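Local coordinates for proline iminopeptidase-related protein (Thermus thermophilus, PDB 2YYS) that is of unknown function but belongs to the peptidase S33 family of alpha/beta hydrolases and may act as a peptidase, at residues K159-E162 and P163-F167. Sequence-based numbering, arbitrary orientation.
Sequences KREE and PKALF
Glu-162 is the N-cap of the helix that starts at Pro-163, and its carbonyl O accepts a hydrogen bond from Leu-166 N at 3.3 Å, the first i to i+4 bond of that helix. The donor lies in the carbonyl plane, with a C=O...N angle of 160°. Pro-163 fills the N1 position, where its lack of an N-H costs no helical bond. The side chain of Glu-162 runs beside the proline ring, and its OE1 lies 3.6 Å from Pro-163 CD. A bend at chi2 (-65°) brings its carboxylate back beside that ring carbon. One water accepts from Lys-164 N at 3.1 Å and donates weakly to Glu-162 OE1, so it serves an N-H of the first turn. Glu-161 reaches over Leu-166 with an extended chain. Its OE2 is 3.7 Å from Leu-166 CD2, and its CB is 4.0 Å from Leu-166 CG. Its OE1 passes Ala-165 CB and forms a salt bridge with Arg-169. Leu-166 also packs on Leu-158 of helix 150-160 and Leu-138 of helix 131-141. With an alanine at Leu-166, Glu-161 would probably lose its apolar partner, and a gap would be likely to open toward both leucines. This surface turn joins helices 150-160 and 163-171, within the helical insertion between strands 119-125 and 221-226, probably the cap of the alpha/beta hydrolase fold.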
ATOM      1  N   LYS A 159      -5.862  -2.643  24.902  1.00 37.58           N
ATOM      2  CA  LYS A 159      -6.340  -2.434  26.266  1.00 38.38           C
ATOM      3  C   LYS A 159      -5.621  -1.245  26.902  1.00 38.45           C
ATOM      4  O   LYS A 159      -6.202  -0.531  27.716  1.00 38.63           O
ATOM      5  CB  LYS A 159      -6.107  -3.682  27.126  1.00 38.83           C
ATOM      6  CG  LYS A 159      -7.142  -4.794  26.941  1.00 40.61           C
ATOM      7  CD  LYS A 159      -6.977  -5.877  28.025  1.00 42.73           C
ATOM      8  CE  LYS A 159      -7.680  -7.184  27.655  1.00 43.92           C
ATOM      9  NZ  LYS A 159      -7.129  -8.333  28.440  1.00 44.79           N
ATOM     10  N   ARG A 160      -4.353  -1.049  26.541  1.00 38.19           N
ATOM     11  CA  ARG A 160      -3.531   0.008  27.135  1.00 38.08           C
ATOM     12  C   ARG A 160      -3.717   1.357  26.447  1.00 37.04           C
ATOM     13  O   ARG A 160      -3.776   2.390  27.109  1.00 36.60           O
ATOM     14  CB  ARG A 160      -2.053  -0.402  27.125  1.00 38.60           C
ATOM     15  CG  ARG A 160      -1.754  -1.556  28.076  1.00 41.53           C
ATOM     16  CD  ARG A 160      -0.278  -1.763  28.394  1.00 45.55           C
ATOM     17  NE  ARG A 160       0.086  -1.308  29.738  1.00 49.94           N
ATOM     18  CZ  ARG A 160       1.328  -1.277  30.235  1.00 53.34           C
ATOM     19  NH1 ARG A 160       2.369  -1.684  29.517  1.00 53.68           N
ATOM     20  NH2 ARG A 160       1.529  -0.826  31.470  1.00 55.69           N
ATOM     21  N   GLU A 161      -3.808   1.345  25.121  1.00 36.04           N
ATOM     22  CA  GLU A 161      -3.943   2.573  24.343  1.00 35.25           C
ATOM     23  C   GLU A 161      -4.829   2.371  23.130  1.00 34.15           C
ATOM     24  O   GLU A 161      -4.946   1.265  22.623  1.00 33.65           O
ATOM     25  CB  GLU A 161      -2.570   3.056  23.877  1.00 35.38           C
ATOM     26  CG  GLU A 161      -1.564   3.250  25.000  1.00 36.27           C
ATOM     27  CD  GLU A 161      -0.356   4.040  24.558  1.00 37.62           C
ATOM     28  OE1 GLU A 161      -0.550   5.157  24.040  1.00 37.94           O
ATOM     29  OE2 GLU A 161       0.781   3.545  24.721  1.00 40.02           O
ATOM     30  N   GLU A 162      -5.446   3.455  22.665  1.00 33.22           N
ATOM     31  CA  GLU A 162      -6.232   3.443  21.433  1.00 32.86           C
ATOM     32  C   GLU A 162      -5.347   3.127  20.213  1.00 31.38           C
ATOM     33  O   GLU A 162      -4.177   3.506  20.186  1.00 30.60           O
ATOM     34  CB  GLU A 162      -6.932   4.800  21.236  1.00 33.57           C
ATOM     35  CG  GLU A 162      -8.138   5.037  22.149  1.00 36.52           C
ATOM     36  CD  GLU A 162      -9.277   4.068  21.863  1.00 41.08           C
ATOM     37  OE1 GLU A 162      -9.742   4.014  20.697  1.00 44.15           O
ATOM     38  OE2 GLU A 162      -9.697   3.350  22.794  1.00 43.65           O
ATOM     39  N   PRO A 163      -5.896   2.439  19.212  1.00 30.16           N
ATOM     40  CA  PRO A 163      -5.125   2.125  17.997  1.00 29.54           C
ATOM     41  C   PRO A 163      -4.524   3.356  17.326  1.00 28.59           C
ATOM     42  O   PRO A 163      -3.363   3.309  16.943  1.00 28.17           O
ATOM     43  CB  PRO A 163      -6.141   1.424  17.074  1.00 29.65           C
ATOM     44  CG  PRO A 163      -7.493   1.556  17.720  1.00 30.11           C
ATOM     45  CD  PRO A 163      -7.264   1.892  19.166  1.00 30.31           C
ATOM     46  N   LYS A 164      -5.280   4.444  17.211  1.00 27.83           N
ATOM     47  CA  LYS A 164      -4.757   5.652  16.566  1.00 27.44           C
ATOM     48  C   LYS A 164      -3.480   6.154  17.252  1.00 26.61           C
ATOM     49  O   LYS A 164      -2.520   6.511  16.579  1.00 26.11           O
ATOM     50  CB  LYS A 164      -5.800   6.768  16.533  1.00 27.69           C
ATOM     51  CG  LYS A 164      -5.312   8.052  15.847  1.00 28.80           C
ATOM     52  CD  LYS A 164      -6.385   9.147  15.851  1.00 29.37           C
ATOM     53  CE  LYS A 164      -5.954  10.369  15.023  1.00 29.34           C
ATOM     54  NZ  LYS A 164      -4.760  11.083  15.576  1.00 26.73           N
ATOM     55  N   ALA A 165      -3.478   6.181  18.585  1.00 25.58           N
ATOM     56  CA  ALA A 165      -2.302   6.617  19.332  1.00 25.18           C
ATOM     57  C   ALA A 165      -1.078   5.727  19.061  1.00 24.40           C
ATOM     58  O   ALA A 165       0.036   6.224  18.919  1.00 24.21           O
ATOM     59  CB  ALA A 165      -2.610   6.672  20.840  1.00 25.42           C
ATOM     60  N   LEU A 166      -1.281   4.415  18.989  1.00 23.91           N
ATOM     61  CA  LEU A 166      -0.169   3.503  18.748  1.00 23.53           C
ATOM     62  C   LEU A 166       0.327   3.606  17.310  1.00 22.63           C
ATOM     63  O   LEU A 166       1.521   3.714  17.075  1.00 21.70           O
ATOM     64  CB  LEU A 166      -0.566   2.066  19.062  1.00 23.61           C
ATOM     65  CG  LEU A 166      -0.829   1.739  20.529  1.00 25.36           C
ATOM     66  CD1 LEU A 166      -1.359   0.316  20.640  1.00 26.50           C
ATOM     67  CD2 LEU A 166       0.405   1.899  21.387  1.00 25.62           C
ATOM     68  N   PHE A 167      -0.584   3.562  16.347  1.00 22.45           N
ATOM     69  CA  PHE A 167      -0.187   3.661  14.941  1.00 22.45           C
ATOM     70  C   PHE A 167       0.458   5.020  14.647  1.00 22.25           C
ATOM     71  O   PHE A 167       1.395   5.088  13.870  1.00 21.43           O
ATOM     72  CB  PHE A 167      -1.367   3.385  13.990  1.00 22.51           C
ATOM     73  CG  PHE A 167      -1.610   1.913  13.722  1.00 23.15           C
ATOM     74  CD1 PHE A 167      -0.729   1.174  12.938  1.00 24.36           C
ATOM     75  CD2 PHE A 167      -2.715   1.268  14.258  1.00 23.75           C
ATOM     76  CE1 PHE A 167      -0.950  -0.182  12.696  1.00 23.35           C
ATOM     77  CE2 PHE A 167      -2.941  -0.084  14.018  1.00 24.69           C
ATOM     78  CZ  PHE A 167      -2.062  -0.808  13.238  1.00 24.45           C
TER
HETATM   79  O   HOH W   1      -8.234   5.041  17.738  1.00 33.00           O